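Local coordinates for protein putative protease (Parabacteroides distasonis ATCC 8503, PDB 3KD4) that is of unknown function but is probably an exported protein and possibly a protease, at residues 44-49 and 101-106; 79-84 and 95-100. One frame throughout, in Å; residues are numbered along the deposited sequence.

Contacts 1 and 2 are the two seams of one small antiparallel sheet of three strands. Strand 97-102 is its middle member: one edge pairs with 45-50, sampled in contact 1 at the C-terminal end, and the other with 79-82 in contact 2. A probable hydrogen bond from Ile48 N to Met99 O (2.8 Å) continues the first seam and ties a residue of contact 1 to one of contact 2. Contact 1 is partly buried, and one of its faces packs on strands 55-65 and 111-120 of the larger neighbouring sheet; a histidine-serine bond adds to its backbone ladder. Contact 2, at the surface, has the longer ladder and flanks it with valines, charged chains and a selenomethionine-aromatic contact.

Contact 1. Residues 44-49 and 101-106; sequences GESFIV and VVHTGL
Three backbone hydrogen bonds tie Gly44 and Ser46 to Val101 and His103. Ser46 and Val101 form an antiparallel hydrogen-bonded pair, N to O both ways, and His103 N extends the ladder to Gly44 O (2.9 Å). That carbonyl also accepts from a water, which donates to His103 O as well. Between these pairs the CA of Glu45 sits 3.1 Å from Val101 O, a CA-H...O contact.

The side-chain bond is made by the imidazole, which bends back over the seam: with CG beside its own backbone N (chi1 -62°), the ring meets Ser46 OG at its edge, in plane, through NE2 at 2.8 Å. Val101 O lies 3.9 Å above one ring face, over its centre. Here the strand pair of the three-stranded sheet gives way to a loop, and the His103 side chain also touches Ile112 of strand 111-120. Replacing His103 with an alanine would probably leave Ser46 OG without its ring partner and lose the contact with Ile112.

Apolar contacts are few: Ile48 CD1 reaches Val101 CG2 at 4.2 Å on the face of Ser46, while on the other face Glu45 CG runs alongside Val102 CG2.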
ATOM      1  N   GLY A  44      -0.905 -24.297  -0.084  1.00 20.74           N
ATOM      2  CA  GLY A  44      -0.756 -25.446  -0.971  1.00 20.60           C
ATOM      3  C   GLY A  44       0.117 -25.182  -2.199  1.00 20.47           C
ATOM      4  O   GLY A  44       0.451 -26.124  -2.926  1.00 19.51           O
ATOM      5  N   GLU A  45       0.429 -23.907  -2.452  1.00 20.25           N
ATOM      6  CA  GLU A  45       1.261 -23.514  -3.586  1.00 20.86           C
ATOM      7  C   GLU A  45       2.331 -22.525  -3.197  1.00 19.42           C
ATOM      8  O   GLU A  45       2.217 -21.849  -2.208  1.00 17.99           O
ATOM      9  CB  GLU A  45       0.423 -22.847  -4.683  1.00 21.51           C
ATOM     10  CG  GLU A  45      -0.571 -23.753  -5.375  1.00 24.04           C
ATOM     11  CD  GLU A  45      -1.851 -23.920  -4.586  1.00 28.43           C
ATOM     12  OE1 GLU A  45      -2.328 -22.919  -4.025  1.00 31.64           O
ATOM     13  OE2 GLU A  45      -2.366 -25.058  -4.535  1.00 31.63           O
ATOM     14  N   SER A  46       3.364 -22.458  -4.027  1.00 18.66           N
ATOM     15  CA  SER A  46       4.314 -21.382  -4.000  1.00 17.94           C
ATOM     16  C   SER A  46       4.236 -20.624  -5.336  1.00 17.66           C
ATOM     17  O   SER A  46       3.954 -21.222  -6.400  1.00 17.24           O
ATOM     18  CB  SER A  46       5.708 -21.930  -3.704  1.00 18.36           C
ATOM     19  OG  SER A  46       5.806 -22.386  -2.360  1.00 16.63           O
ATOM     20  N   PHE A  47       4.489 -19.320  -5.280  1.00 18.11           N
ATOM     21  CA  PHE A  47       4.382 -18.428  -6.446  1.00 19.41           C
ATOM     22  C   PHE A  47       5.669 -17.686  -6.620  1.00 19.39           C
ATOM     23  O   PHE A  47       6.098 -17.023  -5.704  1.00 19.89           O
ATOM     24  CB  PHE A  47       3.247 -17.427  -6.210  1.00 20.21           C
ATOM     25  CG  PHE A  47       1.963 -18.080  -5.857  1.00 22.12           C
ATOM     26  CD1 PHE A  47       1.099 -18.499  -6.850  1.00 24.78           C
ATOM     27  CD2 PHE A  47       1.638 -18.324  -4.541  1.00 25.26           C
ATOM     28  CE1 PHE A  47      -0.095 -19.111  -6.516  1.00 25.26           C
ATOM     29  CE2 PHE A  47       0.438 -18.943  -4.215  1.00 25.37           C
ATOM     30  CZ  PHE A  47      -0.405 -19.336  -5.194  1.00 23.81           C
ATOM     31  N   ILE A  48       6.301 -17.814  -7.781  1.00 19.56           N
ATOM     32  CA  ILE A  48       7.600 -17.162  -8.011  1.00 19.04           C
ATOM     33  C   ILE A  48       7.576 -16.328  -9.281  1.00 18.45           C
ATOM     34  O   ILE A  48       7.505 -16.874 -10.362  1.00 16.76           O
ATOM     35  CB  ILE A  48       8.761 -18.194  -8.153  1.00 19.83           C
ATOM     36  CG1 ILE A  48       8.815 -19.165  -6.963  1.00 18.99           C
ATOM     37  CG2 ILE A  48      10.131 -17.436  -8.342  1.00 17.55           C
ATOM     38  CD1 ILE A  48       9.514 -20.540  -7.275  1.00 18.13           C
ATOM     39  N   VAL A  49       7.680 -15.014  -9.129  1.00 19.22           N
ATOM     40  CA  VAL A  49       7.573 -14.094 -10.259  1.00 19.26           C
ATOM     41  C   VAL A  49       8.953 -13.698 -10.792  1.00 19.57           C
ATOM     42  O   VAL A  49       9.852 -13.426 -10.020  1.00 19.27           O
ATOM     43  CB  VAL A  49       6.762 -12.848  -9.821  1.00 19.89           C
ATOM     44  CG1 VAL A  49       6.704 -11.808 -10.946  1.00 21.06           C
ATOM     45  CG2 VAL A  49       5.288 -13.276  -9.424  1.00 18.42           C
ATOM     46  N   VAL A 101       4.185 -23.506  -8.037  1.00 17.21           N
ATOM     47  CA  VAL A 101       4.593 -24.828  -7.579  1.00 16.50           C
ATOM     48  C   VAL A 101       3.435 -25.392  -6.747  1.00 17.05           C
ATOM     49  O   VAL A 101       3.105 -24.831  -5.703  1.00 17.53           O
ATOM     50  CB  VAL A 101       5.845 -24.729  -6.720  1.00 16.02           C
ATOM     51  CG1 VAL A 101       6.354 -26.111  -6.331  1.00 16.39           C
ATOM     52  CG2 VAL A 101       6.958 -23.928  -7.460  1.00 14.99           C
ATOM     53  N   VAL A 102       2.830 -26.484  -7.195  1.00 17.09           N
ATOM     54  CA  VAL A 102       1.736 -27.115  -6.437  1.00 17.94           C
ATOM     55  C   VAL A 102       2.355 -28.170  -5.536  1.00 18.24           C
ATOM     56  O   VAL A 102       2.953 -29.133  -6.007  1.00 18.87           O
ATOM     57  CB  VAL A 102       0.675 -27.755  -7.355  1.00 18.51           C
ATOM     58  CG1 VAL A 102      -0.382 -28.551  -6.510  1.00 18.34           C
ATOM     59  CG2 VAL A 102      -0.006 -26.676  -8.230  1.00 17.31           C
ATOM     60  N   HIS A 103       2.263 -27.952  -4.235  1.00 17.69           N
ATOM     61  CA  HIS A 103       2.898 -28.846  -3.289  1.00 18.25           C
ATOM     62  C   HIS A 103       2.098 -30.115  -3.159  1.00 19.32           C
ATOM     63  O   HIS A 103       0.896 -30.075  -2.837  1.00 20.24           O
ATOM     64  CB  HIS A 103       3.041 -28.140  -1.961  1.00 18.37           C
ATOM     65  CG  HIS A 103       3.910 -26.939  -2.060  1.00 18.37           C
ATOM     66  ND1 HIS A 103       5.165 -27.009  -2.602  1.00 16.30           N
ATOM     67  CD2 HIS A 103       3.686 -25.633  -1.775  1.00 18.57           C
ATOM     68  CE1 HIS A 103       5.707 -25.806  -2.598  1.00 17.63           C
ATOM     69  NE2 HIS A 103       4.821 -24.950  -2.122  1.00 20.04           N
ATOM     70  N   THR A 104       2.738 -31.243  -3.425  1.00 19.28           N
ATOM     71  CA  THR A 104       2.050 -32.509  -3.429  1.00 19.53           C
ATOM     72  C   THR A 104       2.478 -33.292  -2.203  1.00 19.45           C
ATOM     73  O   THR A 104       3.434 -32.937  -1.496  1.00 20.33           O
ATOM     74  CB  THR A 104       2.334 -33.337  -4.715  1.00 20.84           C
ATOM     75  OG1 THR A 104       3.706 -33.728  -4.710  1.00 21.11           O
ATOM     76  CG2 THR A 104       2.015 -32.541  -6.004  1.00 19.72           C
ATOM     77  N   GLY A 105       1.724 -34.344  -1.933  1.00 18.74           N
ATOM     78  CA  GLY A 105       1.946 -35.191  -0.780  1.00 18.63           C
ATOM     79  C   GLY A 105       1.645 -34.558   0.562  1.00 18.51           C
ATOM     80  O   GLY A 105       2.116 -35.050   1.593  1.00 18.06           O
ATOM     81  N   LEU A 106       0.906 -33.449   0.565  1.00 18.59           N
ATOM     82  CA  LEU A 106       0.564 -32.805   1.822  1.00 19.15           C
ATOM     83  C   LEU A 106      -0.334 -33.731   2.676  1.00 19.75           C
ATOM     84  O   LEU A 106      -1.209 -34.416   2.159  1.00 19.84           O
ATOM     85  CB  LEU A 106      -0.105 -31.450   1.606  1.00 18.43           C
ATOM     86  CG  LEU A 106       0.813 -30.356   1.040  1.00 19.53           C
ATOM     87  CD1 LEU A 106       0.023 -29.051   0.904  1.00 21.15           C
ATOM     88  CD2 LEU A 106       2.025 -30.157   1.910  1.00 17.71           C
TER
HETATM   89  O   HOH W   1      -1.115 -28.318  -2.961  1.00 24.07           O

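Contact 2. Residues 79-84 and 95-100; sequences FVEVLP and QLKEMV
Val80 pairs with Val100, and Val82 with Glu98, as antiparallel hydrogen-bonded pairs, each bonded N to O both ways, the strand axes running at 158° to each other. Between them Glu81 faces Met99 as a non-hydrogen-bonded pair. On the face of the valines, Val82 turns CG2 over the seam to within 3.5 Å of Glu98 O and against Val100 CG2. Glu98 stretches out past Val82, its CG opposite its backbone N (chi1 172°), and its OE1 comes to 3.3 Å from Pro84 CA; the same oxygen hydrogen-bonds a glycerol, probably from the crystallisation liquor.

Strand 79-82 is an outer strand of the three-stranded sheet, and strand 97-102 the middle one, its far side paired with 45-50. The two strands of this contact follow each other in the chain, joined by a long loop, as in a beta hairpin with an extended connection.

On the other face Met99, a selenomethionine, makes a Met-aromatic contact: SE lies at the edge of the Phe79 ring, 5.4 Å from its centroid and close to its plane. Bends at chi2 and chi3 curl the chain back towards the neighbouring strand and set CE 3.4 Å from Glu81 OE2, an oxygen hydrogen-bonded to Tyr50 OH. The aliphatic part of Lys97 crosses Glu81 at about a right angle, CD against CG. Past the end of the ladder, the Pro84 ring lays CD against Leu96, 4.0 Å from its CB.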
ATOM      1  N   PHE A  79       4.517 -28.157 -11.683  1.00 19.44           N
ATOM      2  CA  PHE A  79       5.088 -26.832 -11.950  1.00 20.34           C
ATOM      3  C   PHE A  79       4.354 -26.188 -13.123  1.00 20.91           C
ATOM      4  O   PHE A  79       4.441 -26.700 -14.250  1.00 21.45           O
ATOM      5  CB  PHE A  79       6.608 -26.906 -12.255  1.00 20.54           C
ATOM      6  CG  PHE A  79       7.451 -27.412 -11.105  1.00 18.77           C
ATOM      7  CD1 PHE A  79       7.603 -28.772 -10.887  1.00 20.55           C
ATOM      8  CD2 PHE A  79       8.103 -26.535 -10.270  1.00 19.97           C
ATOM      9  CE1 PHE A  79       8.415 -29.262  -9.831  1.00 20.08           C
ATOM     10  CE2 PHE A  79       8.879 -26.997  -9.213  1.00 19.68           C
ATOM     11  CZ  PHE A  79       9.044 -28.374  -9.000  1.00 19.29           C
ATOM     12  N   VAL A  80       3.606 -25.107 -12.880  1.00 20.42           N
ATOM     13  CA  VAL A  80       2.838 -24.489 -13.940  1.00 21.40           C
ATOM     14  C   VAL A  80       3.224 -23.038 -14.061  1.00 22.52           C
ATOM     15  O   VAL A  80       3.138 -22.302 -13.097  1.00 22.35           O
ATOM     16  CB  VAL A  80       1.313 -24.600 -13.720  1.00 21.87           C
ATOM     17  CG1 VAL A  80       0.552 -24.053 -14.957  1.00 20.19           C
ATOM     18  CG2 VAL A  80       0.936 -26.049 -13.417  1.00 19.43           C
ATOM     19  N   GLU A  81       3.609 -22.620 -15.267  1.00 23.32           N
ATOM     20  CA  GLU A  81       3.985 -21.236 -15.512  1.00 24.60           C
ATOM     21  C   GLU A  81       2.833 -20.463 -16.107  1.00 23.99           C
ATOM     22  O   GLU A  81       2.142 -20.967 -16.979  1.00 24.98           O
ATOM     23  CB  GLU A  81       5.224 -21.199 -16.418  1.00 26.42           C
ATOM     24  CG  GLU A  81       6.335 -20.352 -15.800  1.00 31.57           C
ATOM     25  CD  GLU A  81       7.710 -20.626 -16.342  1.00 39.41           C
ATOM     26  OE1 GLU A  81       7.798 -21.029 -17.533  1.00 42.22           O
ATOM     27  OE2 GLU A  81       8.696 -20.422 -15.560  1.00 43.06           O
ATOM     28  N   VAL A  82       2.577 -19.270 -15.581  1.00 24.15           N
ATOM     29  CA  VAL A  82       1.431 -18.439 -15.956  1.00 23.92           C
ATOM     30  C   VAL A  82       1.873 -16.991 -16.005  1.00 24.85           C
ATOM     31  O   VAL A  82       2.985 -16.681 -15.559  1.00 24.97           O
ATOM     32  CB  VAL A  82       0.260 -18.596 -14.931  1.00 23.68           C
ATOM     33  CG1 VAL A  82      -0.100 -20.072 -14.773  1.00 24.97           C
ATOM     34  CG2 VAL A  82       0.568 -17.934 -13.528  1.00 21.82           C
ATOM     35  N   LEU A  83       1.016 -16.106 -16.534  1.00 25.32           N
ATOM     36  CA  LEU A  83       1.243 -14.658 -16.475  1.00 25.09           C
ATOM     37  C   LEU A  83       0.857 -14.153 -15.102  1.00 25.91           C
ATOM     38  O   LEU A  83      -0.191 -14.495 -14.625  1.00 26.86           O
ATOM     39  CB  LEU A  83       0.394 -13.926 -17.520  1.00 25.46           C
ATOM     40  CG  LEU A  83       0.640 -12.419 -17.750  1.00 24.40           C
ATOM     41  CD1 LEU A  83       1.968 -12.155 -18.500  1.00 23.47           C
ATOM     42  CD2 LEU A  83      -0.561 -11.791 -18.514  1.00 23.51           C
ATOM     43  N   PRO A  84       1.704 -13.337 -14.444  1.00 25.51           N
ATOM     44  CA  PRO A  84       1.273 -12.759 -13.186  1.00 25.54           C
ATOM     45  C   PRO A  84       0.011 -11.912 -13.390  1.00 26.38           C
ATOM     46  O   PRO A  84      -0.116 -11.246 -14.421  1.00 24.75           O
ATOM     47  CB  PRO A  84       2.433 -11.842 -12.788  1.00 25.65           C
ATOM     48  CG  PRO A  84       3.567 -12.194 -13.678  1.00 25.57           C
ATOM     49  CD  PRO A  84       3.022 -12.857 -14.882  1.00 24.92           C
ATOM     50  N   GLN A  95       5.683 -10.880 -21.476  1.00 22.29           N
ATOM     51  CA  GLN A  95       6.740 -11.879 -21.275  1.00 22.33           C
ATOM     52  C   GLN A  95       6.905 -12.292 -19.784  1.00 22.27           C
ATOM     53  O   GLN A  95       7.506 -13.325 -19.498  1.00 20.56           O
ATOM     54  CB  GLN A  95       8.073 -11.417 -21.886  1.00 22.81           C
ATOM     55  CG  GLN A  95       9.027 -10.607 -20.988  1.00 23.34           C
ATOM     56  CD  GLN A  95       8.507  -9.243 -20.524  1.00 23.98           C
ATOM     57  OE1 GLN A  95       7.462  -8.760 -20.979  1.00 22.31           O
ATOM     58  NE2 GLN A  95       9.247  -8.616 -19.586  1.00 22.23           N
ATOM     59  N   LEU A  96       6.356 -11.508 -18.848  1.00 22.53           N
ATOM     60  CA  LEU A  96       6.568 -11.770 -17.428  1.00 22.15           C
ATOM     61  C   LEU A  96       6.010 -13.121 -17.037  1.00 22.09           C
ATOM     62  O   LEU A  96       5.036 -13.562 -17.626  1.00 21.58           O
ATOM     63  CB  LEU A  96       5.977 -10.671 -16.579  1.00 22.69           C
ATOM     64  CG  LEU A  96       6.668  -9.303 -16.726  1.00 21.76           C
ATOM     65  CD1 LEU A  96       5.922  -8.298 -15.835  1.00 17.48           C
ATOM     66  CD2 LEU A  96       8.164  -9.382 -16.420  1.00 18.96           C
ATOM     67  N   LYS A  97       6.689 -13.797 -16.106  1.00 21.69           N
ATOM     68  CA  LYS A  97       6.314 -15.138 -15.659  1.00 22.09           C
ATOM     69  C   LYS A  97       6.121 -15.268 -14.179  1.00 21.95           C
ATOM     70  O   LYS A  97       6.819 -14.623 -13.360  1.00 22.50           O
ATOM     71  CB  LYS A  97       7.340 -16.160 -16.070  1.00 22.82           C
ATOM     72  CG  LYS A  97       7.520 -16.280 -17.553  1.00 25.29           C
ATOM     73  CD  LYS A  97       6.459 -17.077 -18.191  1.00 32.42           C
ATOM     74  CE  LYS A  97       6.516 -16.998 -19.735  1.00 35.22           C
ATOM     75  NZ  LYS A  97       5.365 -17.783 -20.302  1.00 39.04           N
ATOM     76  N   GLU A  98       5.160 -16.122 -13.836  1.00 21.85           N
ATOM     77  CA  GLU A  98       4.944 -16.567 -12.474  1.00 21.65           C
ATOM     78  C   GLU A  98       4.896 -18.075 -12.493  1.00 21.51           C
ATOM     79  O   GLU A  98       4.001 -18.653 -13.108  1.00 21.31           O
ATOM     80  CB  GLU A  98       3.637 -15.992 -11.935  1.00 22.46           C
ATOM     81  CG  GLU A  98       3.199 -16.527 -10.577  1.00 24.97           C
ATOM     82  CD  GLU A  98       2.083 -15.716  -9.979  1.00 29.38           C
ATOM     83  OE1 GLU A  98       1.579 -14.800 -10.635  1.00 36.57           O
ATOM     84  OE2 GLU A  98       1.698 -15.968  -8.843  1.00 35.53           O
HETATM   85  N   MSE A  99       5.860 -18.698 -11.808  1.00 20.21           N
HETATM   86  CA  MSE A  99       5.898 -20.136 -11.648  1.00 19.74           C
HETATM   87  C   MSE A  99       5.038 -20.471 -10.428  1.00 19.47           C
HETATM   88  O   MSE A  99       5.284 -19.932  -9.336  1.00 18.79           O
HETATM   89  CB  MSE A  99       7.327 -20.636 -11.371  1.00 18.82           C
HETATM   90  CG  MSE A  99       7.365 -22.121 -10.970  1.00 19.00           C
HETATM   91 SE   MSE A  99       6.865 -23.225 -12.397  0.75 19.92          SE
HETATM   92  CE  MSE A  99       8.492 -23.164 -13.484  1.00 23.81           C
ATOM     93  N   VAL A 100       4.058 -21.348 -10.623  1.00 18.18           N
ATOM     94  CA  VAL A 100       3.227 -21.850  -9.525  1.00 18.00           C
ATOM     95  C   VAL A 100       3.686 -23.279  -9.245  1.00 18.06           C
ATOM     96  O   VAL A 100       3.659 -24.145 -10.127  1.00 18.85           O
ATOM     97  CB  VAL A 100       1.731 -21.830  -9.896  1.00 18.74           C
ATOM     98  CG1 VAL A 100       0.855 -22.421  -8.739  1.00 16.71           C
ATOM     99  CG2 VAL A 100       1.310 -20.372 -10.279  1.00 18.48           C
TER